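Side-chain contact in protein BZZ1 (PDB 1ZUU), which plays a role in endocytosis and trafficking to the vacuole and works with type I myosins to restore actin polarity after salt stress: residues A30-T33 and G34-W37. Sequence-based numbering, arbitrary orientation. Where two conformers were deposited one is given.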
# COMPACT_ATOMS: atom_id res chain seq x y z
N ALA A 30 -8.70 -3.94 -0.37
CA ALA A 30 -9.68 -3.68 -1.45
C ALA A 30 -8.92 -3.14 -2.65
O ALA A 30 -8.06 -2.26 -2.53
CB ALA A 30 -10.71 -2.66 -0.99
N ARG A 31 -9.19 -3.69 -3.84
CA ARG A 31 -8.55 -3.18 -5.06
C ARG A 31 -9.06 -1.78 -5.39
O ARG A 31 -10.16 -1.35 -5.03
CB ARG A 31 -8.80 -4.13 -6.25
CG ARG A 31 -8.01 -5.43 -6.21
CD ARG A 31 -8.55 -6.41 -7.25
NE ARG A 31 -7.72 -7.61 -7.24
CZ ARG A 31 -7.99 -8.66 -6.45
NH1 ARG A 31 -9.10 -8.69 -5.72
NH2 ARG A 31 -7.13 -9.69 -6.36
N ASP A 32 -8.21 -1.09 -6.15
CA ASP A 32 -8.52 0.23 -6.78
C ASP A 32 -9.76 0.05 -7.64
O ASP A 32 -9.87 -0.89 -8.41
CB ASP A 32 -7.29 0.53 -7.61
CG ASP A 32 -7.21 1.92 -8.22
OD1 ASP A 32 -8.20 2.65 -8.31
OD2 ASP A 32 -6.05 2.27 -8.65
N THR A 33 -10.68 0.99 -7.52
CA THR A 33 -11.91 1.01 -8.35
C THR A 33 -11.83 2.10 -9.42
O THR A 33 -12.82 2.32 -10.12
CB THR A 33 -13.13 1.27 -7.50
OG1 THR A 33 -13.06 2.59 -6.96
CG2 THR A 33 -13.32 0.23 -6.43
N GLY A 34 -10.68 2.76 -9.58
CA GLY A 34 -10.51 3.87 -10.53
C GLY A 34 -9.97 5.15 -9.92
O GLY A 34 -9.86 6.13 -10.62
N SER A 35 -9.69 5.16 -8.62
CA SER A 35 -9.11 6.32 -7.96
C SER A 35 -7.61 6.44 -8.20
O SER A 35 -7.06 7.56 -7.99
CB SER A 35 -9.34 6.28 -6.44
OG SER A 35 -8.60 5.23 -5.85
N GLY A 36 -6.93 5.33 -8.51
CA GLY A 36 -5.48 5.27 -8.53
C GLY A 36 -4.87 4.73 -7.24
O GLY A 36 -3.62 4.62 -7.18
N TRP A 37 -5.68 4.41 -6.24
CA TRP A 37 -5.20 3.97 -4.95
C TRP A 37 -5.79 2.61 -4.61
O TRP A 37 -6.96 2.33 -4.90
CB TRP A 37 -5.65 4.97 -3.87
CG TRP A 37 -5.11 6.35 -4.09
CD1 TRP A 37 -5.63 7.30 -4.93
CD2 TRP A 37 -3.98 6.96 -3.44
NE1 TRP A 37 -4.90 8.47 -4.85
CE2 TRP A 37 -3.88 8.28 -3.94
CE3 TRP A 37 -3.07 6.55 -2.44
CZ2 TRP A 37 -2.88 9.15 -3.52
CZ3 TRP A 37 -2.07 7.40 -2.03
CH2 TRP A 37 -1.99 8.71 -2.54
O HOH W 1 -9.02 0.91 -3.21
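D32 turns its carboxylate inward to meet the backbone of G34 and G36 in the n-Src loop of the first SH3 domain of BZZ1, the turn between strands 26-28 and 37-42, and so illustrates how one acidic side chain can organise a tight turn. Its CG stands anti to the backbone N (chi1 -171°), which carries the carboxylate across the loop. OD1 then accepts two amide hydrogens from opposite faces of the carboxylate plane: G34 N, 2.8 Å from D32 OD1, comes from 35° out of that plane, whereas G36 N, 3.0 Å from the same oxygen, approaches on the syn side and nearer the plane. The other oxygen, OD2, hydrogen-bonds the hydroxyl of T53, beyond strand 47-52, tying the turn to the rest of the domain. Shortening this residue to alanine is likely to leave the amides of G34 and G36 without their shared acceptor and the T53 hydroxyl without its carboxylate partner. Both glycines have positive phi, where a side chain would press on the preceding carbonyl oxygen. At the exit from the loop S35 forms an ST turn, its OG lying in the plane of the W37 indole, at the ring edge, while the CB of W37 points away from residues 30-33 and its side chain packs on L50 and P52. The OG of S35 accepts from W37 N at 3.1 Å, with an N-H...O angle of 151°.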